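Local coordinates for protein polyketide biosynthesis enoyl-CoA isomerase PksI (Bacillus subtilis, PDB 4Q1K) that decarboxylates the 3-methylglutaconyl group tethered to PksL to a 3-methylcrotonyl moiety during biosynthesis of the polyketide antibiotic bacillaene, at residues G128-L133 with T162-K167; V37-R42 with Y80-G85; E88-I93 with Y153-G158; K99-N104 with R240-E245. The protein carries 1 engineered substitution. One frame throughout, in Å; residues are numbered along the deposited sequence.

Contact 1 of 4, residues G128-L133 with T162-K167; sequences GFVMGL and TFIVPK
Leu133 and Ile164, whose CA atoms lie 6.7 Å apart, mark where the helical segments 128-133 and 162-167 come together, their axes 9.6 Å apart at closest approach and their N-to-C directions 60° from parallel. All four residues that meet are aliphatic and buried; between the segments only apolar packing acts, and no hydrogen bond passes. Ile164 fits through both of its branches. Its CG1 lies anti to the backbone N (chi1 -159°), which carries the longer branch to the C-terminal end of segment 128-133, where CG1 sits 3.5 Å from Leu133 O. The methyl CG2, held between the backbone N and the carbonyl carbon, faces the other way along that helix and meets Val130 CG1 at 3.9 Å. Beta-branched valine suits this place because it offers a methyl without a long reach. Leu133 points its CB at Ile164, while its forked end extends to the next residue: CD1 lies 3.7 Å from Val165 CG2. The same CD1 stands 3.9 Å above one face of the Phe129 ring, toward its rim, so the one methyl touches both the aromatic of its own helix and the valine of the other. Pro166 has no N-H to give to the preceding turn, and segment 162-167 is kinked there. Lys168, one residue past that segment on the same helix, adds a hydrogen bond from NZ to Leu133 O. Beyond the contact, Val165 packs on Ala174, Ile177 and Leu178 of helix 171-180, whereas Phe163 turns to Leu234 and Val241 of the long helix 220-252.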
loop_
_atom_site.group_PDB
_atom_site.type_symbol
_atom_site.label_atom_id
_atom_site.label_comp_id
_atom_site.label_asym_id
_atom_site.label_seq_id
_atom_site.Cartn_x
_atom_site.Cartn_y
_atom_site.Cartn_z
ATOM N N GLY B 128 -22.681 -2.525 -1.494
ATOM C CA GLY B 128 -22.642 -1.769 -2.756
ATOM C C GLY B 128 -21.205 -1.236 -3.026
ATOM O O GLY B 128 -20.676 -1.382 -4.154
ATOM N N PHE B 129 -20.554 -0.677 -2.005
ATOM C CA PHE B 129 -19.148 -0.209 -2.096
ATOM C C PHE B 129 -18.233 -1.376 -2.311
ATOM O O PHE B 129 -17.360 -1.356 -3.208
ATOM C CB PHE B 129 -18.818 0.524 -0.795
ATOM C CG PHE B 129 -17.410 1.137 -0.720
ATOM C CD1 PHE B 129 -16.899 1.928 -1.744
ATOM C CD2 PHE B 129 -16.691 1.020 0.467
ATOM C CE1 PHE B 129 -15.621 2.478 -1.620
ATOM C CE2 PHE B 129 -15.406 1.591 0.623
ATOM C CZ PHE B 129 -14.898 2.345 -0.451
ATOM N N VAL B 130 -18.424 -2.453 -1.542
ATOM C CA VAL B 130 -17.512 -3.575 -1.647
ATOM C C VAL B 130 -17.612 -4.250 -3.047
ATOM O O VAL B 130 -16.572 -4.627 -3.651
ATOM C CB VAL B 130 -17.890 -4.626 -0.539
ATOM C CG1 VAL B 130 -17.144 -5.948 -0.783
ATOM C CG2 VAL B 130 -17.596 -3.887 0.783
ATOM N N MET B 131 -18.847 -4.380 -3.555
ATOM C CA MET B 131 -18.992 -4.966 -4.899
ATOM C C MET B 131 -18.189 -4.169 -5.931
ATOM O O MET B 131 -17.527 -4.785 -6.829
ATOM C CB MET B 131 -20.484 -5.020 -5.311
ATOM C CG MET B 131 -20.596 -5.431 -6.799
ATOM S SD MET B 131 -22.388 -5.355 -7.246
ATOM C CE MET B 131 -22.626 -3.578 -7.200
ATOM N N GLY B 132 -18.172 -2.820 -5.810
ATOM C CA GLY B 132 -17.435 -1.974 -6.730
ATOM C C GLY B 132 -15.935 -2.144 -6.562
ATOM O O GLY B 132 -15.221 -2.132 -7.536
ATOM N N LEU B 133 -15.484 -2.377 -5.340
ATOM C CA LEU B 133 -14.024 -2.483 -5.072
ATOM C C LEU B 133 -13.421 -3.727 -5.683
ATOM O O LEU B 133 -12.172 -3.818 -5.851
ATOM C CB LEU B 133 -13.729 -2.498 -3.543
ATOM C CG LEU B 133 -14.127 -1.217 -2.850
ATOM C CD1 LEU B 133 -13.848 -1.447 -1.343
ATOM C CD2 LEU B 133 -13.255 -0.042 -3.365
ATOM N N THR B 162 -13.456 -7.678 4.218
ATOM C CA THR B 162 -12.164 -7.621 5.005
ATOM C C THR B 162 -10.973 -8.068 4.183
ATOM O O THR B 162 -9.812 -7.883 4.588
ATOM C CB THR B 162 -12.247 -8.552 6.275
ATOM O OG1 THR B 162 -12.360 -9.944 5.831
ATOM C CG2 THR B 162 -13.515 -8.193 7.096
ATOM N N PHE B 163 -11.215 -8.586 2.983
ATOM C CA PHE B 163 -10.080 -8.934 2.100
ATOM C C PHE B 163 -9.901 -7.778 1.082
ATOM O O PHE B 163 -8.785 -7.271 0.887
ATOM C CB PHE B 163 -10.468 -10.222 1.374
ATOM C CG PHE B 163 -9.496 -10.575 0.281
ATOM C CD1 PHE B 163 -8.236 -11.030 0.630
ATOM C CD2 PHE B 163 -9.807 -10.344 -1.062
ATOM C CE1 PHE B 163 -7.304 -11.379 -0.356
ATOM C CE2 PHE B 163 -8.840 -10.621 -2.048
ATOM C CZ PHE B 163 -7.575 -11.134 -1.678
ATOM N N ILE B 164 -11.010 -7.318 0.438
ATOM C CA ILE B 164 -10.854 -6.395 -0.727
ATOM C C ILE B 164 -10.565 -4.963 -0.299
ATOM O O ILE B 164 -9.898 -4.201 -1.024
ATOM C CB ILE B 164 -12.054 -6.515 -1.691
ATOM C CG1 ILE B 164 -11.692 -5.995 -3.135
ATOM C CG2 ILE B 164 -13.219 -5.743 -1.112
ATOM C CD1 ILE B 164 -10.548 -6.735 -3.846
ATOM N N VAL B 165 -11.040 -4.580 0.883
ATOM C CA VAL B 165 -10.727 -3.215 1.341
ATOM C C VAL B 165 -9.188 -2.990 1.607
ATOM O O VAL B 165 -8.657 -2.059 1.072
ATOM C CB VAL B 165 -11.705 -2.752 2.492
ATOM C CG1 VAL B 165 -11.293 -1.309 2.961
ATOM C CG2 VAL B 165 -13.211 -2.794 2.019
ATOM N N PRO B 166 -8.522 -3.842 2.405
ATOM C CA PRO B 166 -7.080 -3.731 2.549
ATOM C C PRO B 166 -6.409 -3.921 1.171
ATOM O O PRO B 166 -5.408 -3.290 0.885
ATOM C CB PRO B 166 -6.702 -4.880 3.493
ATOM C CG PRO B 166 -7.997 -5.374 4.138
ATOM C CD PRO B 166 -9.134 -4.914 3.238
ATOM N N LYS B 167 -6.889 -4.907 0.380
ATOM C CA LYS B 167 -6.182 -5.131 -0.923
ATOM C C LYS B 167 -6.168 -3.811 -1.802
ATOM O O LYS B 167 -5.194 -3.537 -2.500
ATOM C CB LYS B 167 -7.003 -6.245 -1.627
ATOM C CG LYS B 167 -6.436 -6.639 -2.994
ATOM C CD LYS B 167 -4.970 -6.945 -2.925
ATOM C CE LYS B 167 -4.658 -8.185 -2.122
ATOM N NZ LYS B 167 -3.289 -8.718 -2.465
#

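Contact 2 of 4, residues V37-R42 with Y80-G85; sequences VKMQDR and YFASGG
The methyl of Met39 sits over a face of the Phe81 ring: Met39 CE is 3.8 Å from the ring centroid and only 17° off the normal, a CH-pi contact. The two side chains approach at a slant, and Met39 CE stands slightly toward the rim, with Phe81 CE1 the nearest ring atom at 3.7 Å. Two rotations bring this about. Met39 bends at its last torsion (chi3 -74°), folding CE back from the otherwise extended chain, and Phe81 places CG anti to its backbone N (chi1 174°), swinging the ring round to the methionine although its CB points away. Met39 CE also comes within 3.2 Å of Phe81 O, a close carbon-oxygen approach, and 4.1 Å from Ala82 CB. Unbranched methionine can turn its terminal methyl onto the ring, and the small Ala82 lets that methyl lie against both residues. The chain turns a corner at Phe81, and this one residue meets the methyl with both its carbonyl and its ring. Strand 34-39 carries Met39 in the six-stranded sheet, where its backbone bonds to Thr75 of the parallel strand 71-75; Met39 and Phe81 both pack on Leu74 of that strand, and helix 50-65 touches Met39 through Leu56.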
loop_
_atom_site.group_PDB
_atom_site.type_symbol
_atom_site.label_atom_id
_atom_site.label_comp_id
_atom_site.label_asym_id
_atom_site.label_seq_id
_atom_site.Cartn_x
_atom_site.Cartn_y
_atom_site.Cartn_z
ATOM N N VAL B 37 -22.957 -1.849 -17.873
ATOM C CA VAL B 37 -23.976 -2.448 -16.967
ATOM C C VAL B 37 -24.480 -1.325 -16.034
ATOM O O VAL B 37 -23.752 -0.887 -15.172
ATOM C CB VAL B 37 -23.414 -3.637 -16.163
ATOM C CG1 VAL B 37 -24.464 -4.255 -15.184
ATOM C CG2 VAL B 37 -22.916 -4.745 -17.125
ATOM N N LYS B 38 -25.690 -0.800 -16.290
ATOM C CA LYS B 38 -26.169 0.327 -15.497
ATOM C C LYS B 38 -27.225 -0.181 -14.510
ATOM O O LYS B 38 -28.335 -0.586 -14.916
ATOM C CB LYS B 38 -26.856 1.328 -16.401
ATOM C CG LYS B 38 -27.409 2.499 -15.574
ATOM C CD LYS B 38 -27.934 3.568 -16.523
ATOM C CE LYS B 38 -28.653 4.710 -15.803
ATOM N NZ LYS B 38 -29.021 5.590 -16.941
ATOM N N MET B 39 -26.945 -0.010 -13.231
ATOM C CA MET B 39 -27.891 -0.384 -12.149
ATOM C C MET B 39 -28.874 0.785 -11.980
ATOM O O MET B 39 -28.449 1.945 -11.747
ATOM C CB MET B 39 -27.081 -0.522 -10.847
ATOM C CG MET B 39 -26.122 -1.691 -11.009
ATOM S SD MET B 39 -25.192 -2.036 -9.516
ATOM C CE MET B 39 -24.022 -0.632 -9.553
ATOM N N GLN B 40 -30.164 0.480 -12.033
ATOM C CA GLN B 40 -31.200 1.497 -11.971
ATOM C C GLN B 40 -32.480 0.948 -11.322
ATOM O O GLN B 40 -33.594 1.067 -11.875
ATOM C CB GLN B 40 -31.455 2.134 -13.340
ATOM C CG GLN B 40 -31.765 1.098 -14.427
ATOM C CD GLN B 40 -32.128 1.694 -15.799
ATOM O OE1 GLN B 40 -32.802 1.028 -16.600
ATOM N NE2 GLN B 40 -31.718 2.931 -16.060
ATOM N N ASP B 41 -32.300 0.370 -10.133
ATOM C CA ASP B 41 -33.407 0.124 -9.184
ATOM C C ASP B 41 -33.685 1.398 -8.388
ATOM O O ASP B 41 -33.142 1.590 -7.306
ATOM C CB ASP B 41 -33.105 -1.065 -8.294
ATOM C CG ASP B 41 -34.361 -1.545 -7.555
ATOM O OD1 ASP B 41 -35.222 -0.692 -7.274
ATOM O OD2 ASP B 41 -34.406 -2.736 -7.242
ATOM N N ARG B 42 -34.467 2.291 -8.987
ATOM C CA ARG B 42 -34.758 3.595 -8.411
ATOM C C ARG B 42 -35.592 3.489 -7.126
ATOM O O ARG B 42 -35.316 4.215 -6.204
ATOM C CB ARG B 42 -35.427 4.525 -9.435
ATOM C CG ARG B 42 -34.621 4.662 -10.714
ATOM C CD ARG B 42 -35.156 5.708 -11.680
ATOM N NE ARG B 42 -34.348 5.485 -12.875
ATOM C CZ ARG B 42 -33.475 6.322 -13.396
ATOM N NH1 ARG B 42 -33.326 7.552 -12.886
ATOM N NH2 ARG B 42 -32.790 5.907 -14.470
ATOM N N TYR B 80 -26.612 7.516 -7.073
ATOM C CA TYR B 80 -26.397 6.247 -6.367
ATOM C C TYR B 80 -25.581 5.308 -7.267
ATOM O O TYR B 80 -25.984 5.011 -8.394
ATOM C CB TYR B 80 -27.777 5.552 -6.129
ATOM C CG TYR B 80 -28.393 6.183 -4.845
ATOM C CD1 TYR B 80 -27.932 5.775 -3.598
ATOM C CD2 TYR B 80 -29.247 7.275 -4.914
ATOM C CE1 TYR B 80 -28.392 6.371 -2.422
ATOM C CE2 TYR B 80 -29.744 7.883 -3.738
ATOM C CZ TYR B 80 -29.301 7.415 -2.512
ATOM O OH TYR B 80 -29.696 7.954 -1.291
ATOM N N PHE B 81 -24.498 4.836 -6.753
ATOM C CA PHE B 81 -23.844 3.715 -7.422
ATOM C C PHE B 81 -24.579 2.406 -6.930
ATOM O O PHE B 81 -25.224 1.696 -7.684
ATOM C CB PHE B 81 -22.330 3.628 -7.018
ATOM C CG PHE B 81 -21.635 2.395 -7.559
ATOM C CD1 PHE B 81 -21.424 2.267 -8.973
ATOM C CD2 PHE B 81 -21.228 1.351 -6.693
ATOM C CE1 PHE B 81 -20.759 1.119 -9.494
ATOM C CE2 PHE B 81 -20.607 0.191 -7.186
ATOM C CZ PHE B 81 -20.376 0.090 -8.582
ATOM N N ALA B 82 -24.484 2.121 -5.632
ATOM C CA ALA B 82 -25.044 0.871 -5.095
ATOM C C ALA B 82 -25.103 1.061 -3.587
ATOM O O ALA B 82 -24.153 1.530 -2.964
ATOM C CB ALA B 82 -24.269 -0.416 -5.498
ATOM N N SER B 83 -26.211 0.642 -2.971
ATOM C CA SER B 83 -26.466 1.039 -1.572
ATOM C C SER B 83 -26.398 -0.177 -0.647
ATOM O O SER B 83 -26.692 -0.053 0.533
ATOM C CB SER B 83 -27.941 1.558 -1.509
ATOM O OG SER B 83 -27.946 2.860 -1.977
ATOM N N GLY B 84 -26.116 -1.368 -1.172
ATOM C CA GLY B 84 -25.761 -2.514 -0.340
ATOM C C GLY B 84 -27.025 -3.288 0.074
ATOM O O GLY B 84 -28.080 -3.146 -0.573
ATOM N N GLY B 85 -26.961 -3.994 1.201
ATOM C CA GLY B 85 -28.113 -4.892 1.584
ATOM C C GLY B 85 -29.365 -4.033 1.826
ATOM O O GLY B 85 -29.277 -2.947 2.368
#

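Contact 3 of 4, residues E88-I93 with Y153-G158; sequences EGLLRI and YGFTPG
Two aromatic rings, Tyr153 and Phe155, receive the forked end of Leu90, one methyl each, and each methyl comes in obliquely. Leu90 CD1 lies 4.2 Å from Tyr153 CE2, and Leu90 CD2 lies 4.0 Å from Phe155 CZ. The leucine and phenylalanine side chains cross at about a right angle, and the methyl meets CZ, the far end of the ring. Elsewhere the Phe155 ring stacks with Phe253. Phe155 holds CG between its own backbone N and carbonyl carbon (chi1 60°), a rotation that brings the ring out beside Tyr153 and toward helix 87-94. Between the two aromatics, Gly154 has a positive phi of 100°, and at its backbone angles a side chain would press on the carbonyl O of Tyr153; glycine therefore lets the loop turn so that both rings serve the same leucine. Leucine suits its own place because its branch point, one carbon out from CB, spreads two methyls wide enough to reach both rings while the backbones stay well apart, with Leu90 and Tyr153 CA atoms 9.5 Å from each other. The contact itself is apolar and adds packing, while hydrogen bonds from Thr156 N to Thr252 OG1 and between Gly154 O and Ser222 OG of the second subunit also fix the loop. With Phe155 about 4 Å from the active-site His249, side chain to side chain, this chemistry is consistent with a hydrophobic wall beside the histidine.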
loop_
_atom_site.group_PDB
_atom_site.type_symbol
_atom_site.label_atom_id
_atom_site.label_comp_id
_atom_site.label_asym_id
_atom_site.label_seq_id
_atom_site.Cartn_x
_atom_site.Cartn_y
_atom_site.Cartn_z
ATOM N N GLU B 88 -34.565 -5.269 4.848
ATOM C CA GLU B 88 -35.180 -6.600 4.991
ATOM C C GLU B 88 -34.128 -7.699 4.775
ATOM O O GLU B 88 -34.057 -8.677 5.532
ATOM C CB GLU B 88 -36.355 -6.751 4.018
ATOM C CG GLU B 88 -37.013 -8.109 4.010
ATOM C CD GLU B 88 -37.792 -8.457 5.301
ATOM O OE1 GLU B 88 -37.664 -7.773 6.375
ATOM O OE2 GLU B 88 -38.552 -9.467 5.244
ATOM N N GLY B 89 -33.267 -7.523 3.755
ATOM C CA GLY B 89 -32.132 -8.446 3.558
ATOM C C GLY B 89 -31.268 -8.603 4.782
ATOM O O GLY B 89 -30.862 -9.732 5.149
ATOM N N LEU B 90 -30.905 -7.487 5.391
ATOM C CA LEU B 90 -30.035 -7.582 6.580
ATOM C C LEU B 90 -30.762 -8.233 7.758
ATOM O O LEU B 90 -30.164 -9.007 8.529
ATOM C CB LEU B 90 -29.556 -6.171 7.006
ATOM C CG LEU B 90 -28.651 -5.521 5.918
ATOM C CD1 LEU B 90 -28.410 -4.133 6.430
ATOM C CD2 LEU B 90 -27.364 -6.306 5.733
ATOM N N LEU B 91 -32.063 -7.962 7.883
ATOM C CA LEU B 91 -32.822 -8.494 9.027
ATOM C C LEU B 91 -32.956 -10.022 8.873
ATOM O O LEU B 91 -33.039 -10.745 9.862
ATOM C CB LEU B 91 -34.271 -7.882 9.067
ATOM C CG LEU B 91 -34.242 -6.451 9.603
ATOM C CD1 LEU B 91 -35.512 -5.644 9.399
ATOM C CD2 LEU B 91 -33.822 -6.519 11.085
ATOM N N ARG B 92 -32.993 -10.459 7.618
ATOM C CA ARG B 92 -33.099 -11.867 7.276
ATOM C C ARG B 92 -31.850 -12.601 7.732
ATOM O O ARG B 92 -31.940 -13.687 8.304
ATOM C CB ARG B 92 -33.293 -12.042 5.769
ATOM C CG ARG B 92 -34.593 -11.457 5.240
ATOM C CD ARG B 92 -35.712 -12.486 5.266
ATOM N NE ARG B 92 -35.581 -13.465 4.190
ATOM C CZ ARG B 92 -35.609 -13.162 2.897
ATOM N NH1 ARG B 92 -35.764 -11.903 2.512
ATOM N NH2 ARG B 92 -35.481 -14.118 1.987
ATOM N N ILE B 93 -30.683 -12.012 7.485
ATOM C CA ILE B 93 -29.454 -12.647 7.960
ATOM C C ILE B 93 -29.422 -12.598 9.514
ATOM O O ILE B 93 -28.958 -13.545 10.166
ATOM C CB ILE B 93 -28.165 -11.919 7.419
ATOM C CG1 ILE B 93 -28.143 -11.907 5.865
ATOM C CG2 ILE B 93 -26.943 -12.613 8.010
ATOM C CD1 ILE B 93 -26.925 -11.091 5.261
ATOM N N TYR B 153 -24.045 -1.409 12.358
ATOM C CA TYR B 153 -25.227 -2.191 12.728
ATOM C C TYR B 153 -24.862 -3.297 13.739
ATOM O O TYR B 153 -25.718 -4.152 14.076
ATOM C CB TYR B 153 -25.855 -2.849 11.490
ATOM C CG TYR B 153 -26.313 -1.894 10.422
ATOM C CD1 TYR B 153 -27.332 -0.993 10.686
ATOM C CD2 TYR B 153 -25.717 -1.882 9.153
ATOM C CE1 TYR B 153 -27.783 -0.088 9.718
ATOM C CE2 TYR B 153 -26.192 -1.010 8.159
ATOM C CZ TYR B 153 -27.210 -0.131 8.453
ATOM O OH TYR B 153 -27.696 0.797 7.624
ATOM N N GLY B 154 -23.607 -3.357 14.179
ATOM C CA GLY B 154 -23.247 -4.279 15.243
ATOM C C GLY B 154 -22.608 -5.524 14.790
ATOM O O GLY B 154 -22.174 -6.318 15.617
ATOM N N PHE B 155 -22.509 -5.719 13.461
ATOM C CA PHE B 155 -21.990 -7.018 12.978
ATOM C C PHE B 155 -20.731 -6.774 12.166
ATOM O O PHE B 155 -20.480 -5.650 11.673
ATOM C CB PHE B 155 -23.042 -7.830 12.151
ATOM C CG PHE B 155 -23.567 -7.126 10.885
ATOM C CD1 PHE B 155 -22.893 -7.221 9.668
ATOM C CD2 PHE B 155 -24.780 -6.411 10.917
ATOM C CE1 PHE B 155 -23.386 -6.536 8.536
ATOM C CE2 PHE B 155 -25.309 -5.776 9.761
ATOM C CZ PHE B 155 -24.568 -5.812 8.583
ATOM N N THR B 156 -19.929 -7.808 12.026
ATOM C CA THR B 156 -18.656 -7.684 11.279
ATOM C C THR B 156 -18.842 -7.623 9.746
ATOM O O THR B 156 -19.861 -8.056 9.242
ATOM C CB THR B 156 -17.766 -8.854 11.660
ATOM O OG1 THR B 156 -18.503 -10.096 11.510
ATOM C CG2 THR B 156 -17.273 -8.661 13.155
ATOM N N PRO B 157 -17.874 -7.035 9.021
ATOM C CA PRO B 157 -18.074 -6.847 7.579
ATOM C C PRO B 157 -18.156 -8.227 6.879
ATOM O O PRO B 157 -17.326 -9.120 7.146
ATOM C CB PRO B 157 -16.818 -6.068 7.163
ATOM C CG PRO B 157 -16.388 -5.310 8.415
ATOM C CD PRO B 157 -16.700 -6.313 9.526
ATOM N N GLY B 158 -19.098 -8.382 5.943
ATOM C CA GLY B 158 -19.098 -9.598 5.082
ATOM C C GLY B 158 -18.784 -9.214 3.637
ATOM O O GLY B 158 -18.068 -8.223 3.400
#

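Contact 4 of 4, residues K99-N104 with R240-E245; sequences KFTDDN and RVIEQE
Beside the active site of this crotonase-family decarboxylase, Phe100 of the loop between helices 87-94 and 108-111 packs against Ile242 and Glu245 of the long helix 220-252. Ile242 CD1 comes to the ring edge, in its plane, 3.8 Å from Phe100 CE1. Glu245 approaches farther round, with OE1 3.7 Å from Phe100 CZ and the carboxylate turned 55° from the ring; its methylene CB also rests 4.0 Å from Phe100 CE2. Phe100 can reach both because its CG stands between backbone N and carbonyl carbon (chi1 82°), sending the ring outward to the helix. Ile242 and Glu245 are three residues apart, nearly one helical turn, and so present themselves on the same side of helix 220-252. One turn beyond Glu245 the same helix carries the active-site His249, and the imidazole ring of His249 meets Phe100 with the planes at about 80°; a broad, rigid phenylalanine thus spans from the helix packing to the catalytic residue. Polar as it is, the buried Glu245 is provided for: OE1 accepts from Gly160 N, and OE2 is hydrogen-bonded with Thr162 OG1. Thr101 adds its methyl, CG2 lying 3.6 Å above one face of the Phe100 ring and a tight 3.4 Å from Ile242 CG2. Within the loop, Asp102 OD2 accepts the N-H of Lys99 at 3.0 Å from well above the carboxylate plane, while Asp102 N bonds back to Lys99 O.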
loop_
_atom_site.group_PDB
_atom_site.type_symbol
_atom_site.label_atom_id
_atom_site.label_comp_id
_atom_site.label_asym_id
_atom_site.label_seq_id
_atom_site.Cartn_x
_atom_site.Cartn_y
_atom_site.Cartn_z
ATOM N N LYS B 99 -27.743 -16.187 4.597
ATOM C CA LYS B 99 -26.351 -15.798 4.827
ATOM C C LYS B 99 -25.909 -14.934 3.626
ATOM O O LYS B 99 -26.535 -15.005 2.537
ATOM C CB LYS B 99 -25.442 -17.011 4.976
ATOM C CG LYS B 99 -25.995 -18.209 5.709
ATOM C CD LYS B 99 -24.877 -19.193 6.023
ATOM C CE LYS B 99 -24.159 -19.656 4.769
ATOM N NZ LYS B 99 -25.004 -20.519 3.889
ATOM N N PHE B 100 -24.860 -14.113 3.804
ATOM C CA PHE B 100 -24.486 -13.160 2.718
ATOM C C PHE B 100 -24.006 -13.873 1.472
ATOM O O PHE B 100 -24.078 -13.336 0.379
ATOM C CB PHE B 100 -23.439 -12.114 3.247
ATOM C CG PHE B 100 -22.001 -12.612 3.265
ATOM C CD1 PHE B 100 -21.262 -12.650 2.099
ATOM C CD2 PHE B 100 -21.338 -12.923 4.478
ATOM C CE1 PHE B 100 -19.908 -13.075 2.137
ATOM C CE2 PHE B 100 -20.007 -13.308 4.508
ATOM C CZ PHE B 100 -19.287 -13.424 3.325
ATOM N N THR B 101 -23.518 -15.103 1.632
ATOM C CA THR B 101 -23.063 -15.895 0.497
ATOM C C THR B 101 -24.237 -16.507 -0.324
ATOM O O THR B 101 -23.952 -17.066 -1.373
ATOM C CB THR B 101 -22.132 -17.040 0.939
ATOM O OG1 THR B 101 -22.747 -17.712 2.036
ATOM C CG2 THR B 101 -20.830 -16.535 1.414
ATOM N N ASP B 102 -25.508 -16.337 0.082
ATOM C CA ASP B 102 -26.641 -16.975 -0.598
ATOM C C ASP B 102 -26.745 -16.550 -2.057
ATOM O O ASP B 102 -26.979 -17.367 -2.955
ATOM C CB ASP B 102 -27.967 -16.770 0.145
ATOM C CG ASP B 102 -28.077 -17.652 1.402
ATOM O OD1 ASP B 102 -27.256 -18.572 1.619
ATOM O OD2 ASP B 102 -28.977 -17.408 2.185
ATOM N N ASP B 103 -26.546 -15.268 -2.307
ATOM C CA ASP B 103 -26.555 -14.779 -3.660
ATOM C C ASP B 103 -25.218 -14.118 -3.684
ATOM O O ASP B 103 -24.895 -13.385 -2.769
ATOM C CB ASP B 103 -27.665 -13.725 -3.836
ATOM C CG ASP B 103 -29.048 -14.358 -4.051
ATOM O OD1 ASP B 103 -29.227 -15.151 -5.009
ATOM O OD2 ASP B 103 -29.954 -14.057 -3.256
ATOM N N ASN B 104 -24.379 -14.439 -4.640
ATOM C CA ASN B 104 -23.087 -13.806 -4.585
ATOM C C ASN B 104 -23.089 -12.628 -5.577
ATOM O O ASN B 104 -23.171 -12.832 -6.778
ATOM C CB ASN B 104 -21.957 -14.792 -4.857
ATOM C CG ASN B 104 -20.648 -14.092 -5.073
ATOM O OD1 ASN B 104 -20.590 -12.844 -5.062
ATOM N ND2 ASN B 104 -19.607 -14.855 -5.309
ATOM N N ARG B 240 -11.271 -18.483 1.353
ATOM C CA ARG B 240 -11.005 -18.699 2.752
ATOM C C ARG B 240 -11.417 -17.516 3.613
ATOM O O ARG B 240 -11.812 -17.703 4.753
ATOM C CB ARG B 240 -9.514 -18.935 2.883
ATOM C CG ARG B 240 -9.058 -19.179 4.294
ATOM C CD ARG B 240 -7.513 -19.220 4.373
ATOM N NE ARG B 240 -7.012 -19.169 5.761
ATOM C CZ ARG B 240 -7.189 -20.134 6.675
ATOM N NH1 ARG B 240 -7.851 -21.249 6.363
ATOM N NH2 ARG B 240 -6.720 -19.988 7.914
ATOM N N VAL B 241 -11.263 -16.274 3.099
ATOM C CA VAL B 241 -11.714 -15.111 3.805
ATOM C C VAL B 241 -13.208 -15.083 3.921
ATOM O O VAL B 241 -13.701 -14.753 4.958
ATOM C CB VAL B 241 -11.060 -13.761 3.243
ATOM C CG1 VAL B 241 -11.513 -12.588 4.119
ATOM C CG2 VAL B 241 -9.548 -13.908 3.320
ATOM N N ILE B 242 -13.932 -15.515 2.882
ATOM C CA ILE B 242 -15.404 -15.616 2.920
ATOM C C ILE B 242 -15.808 -16.572 4.067
ATOM O O ILE B 242 -16.713 -16.246 4.851
ATOM C CB ILE B 242 -15.935 -16.090 1.548
ATOM C CG1 ILE B 242 -15.734 -14.947 0.495
ATOM C CG2 ILE B 242 -17.414 -16.393 1.623
ATOM C CD1 ILE B 242 -16.384 -13.612 0.890
ATOM N N GLU B 243 -15.073 -17.672 4.209
ATOM C CA GLU B 243 -15.399 -18.674 5.296
ATOM C C GLU B 243 -15.098 -17.956 6.652
ATOM O O GLU B 243 -15.882 -18.068 7.584
ATOM C CB GLU B 243 -14.488 -19.886 5.235
ATOM C CG GLU B 243 -14.548 -20.872 4.069
ATOM C CD GLU B 243 -13.425 -21.978 4.139
ATOM O OE1 GLU B 243 -12.945 -22.352 5.249
ATOM O OE2 GLU B 243 -13.001 -22.490 3.063
ATOM N N GLN B 244 -13.965 -17.254 6.791
ATOM C CA GLN B 244 -13.721 -16.495 8.025
ATOM C C GLN B 244 -14.803 -15.445 8.345
ATOM O O GLN B 244 -15.239 -15.300 9.482
ATOM C CB GLN B 244 -12.339 -15.847 7.934
ATOM C CG GLN B 244 -11.312 -16.922 7.926
ATOM C CD GLN B 244 -9.943 -16.420 7.607
ATOM O OE1 GLN B 244 -9.718 -15.375 6.970
ATOM N NE2 GLN B 244 -8.995 -17.205 8.003
ATOM N N GLU B 245 -15.235 -14.700 7.329
ATOM C CA GLU B 245 -16.281 -13.710 7.562
ATOM C C GLU B 245 -17.620 -14.360 7.937
ATOM O O GLU B 245 -18.390 -13.796 8.729
ATOM C CB GLU B 245 -16.470 -12.935 6.283
ATOM C CG GLU B 245 -15.282 -11.963 6.085
ATOM C CD GLU B 245 -15.411 -11.126 4.837
ATOM O OE1 GLU B 245 -16.352 -11.291 4.099
ATOM O OE2 GLU B 245 -14.518 -10.277 4.545
#

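From the N terminus, contact 2 closes first, returning the loop after strand 71-75 to the end of strand 34-39 before any other contact opens. Segments 88-93, 99-104 and 128-133 then open contacts 3, 4 and 1 in turn. Contact 3 closes at 153-158, crossing both contact 4 and contact 1; contact 1 closes next at 162-167, wholly within the span of contact 4, which shuts only at 240-245. Contacts 1 and 4 meet where Thr162 bonds Glu245, and contacts 3 and 4 share the flank near His249. Contact 1 also touches contact 2 through Gly128, so that packing runs from strand 34-39 of the six-stranded sheet through helices 127-133 and 161-169 to the long helix 220-252.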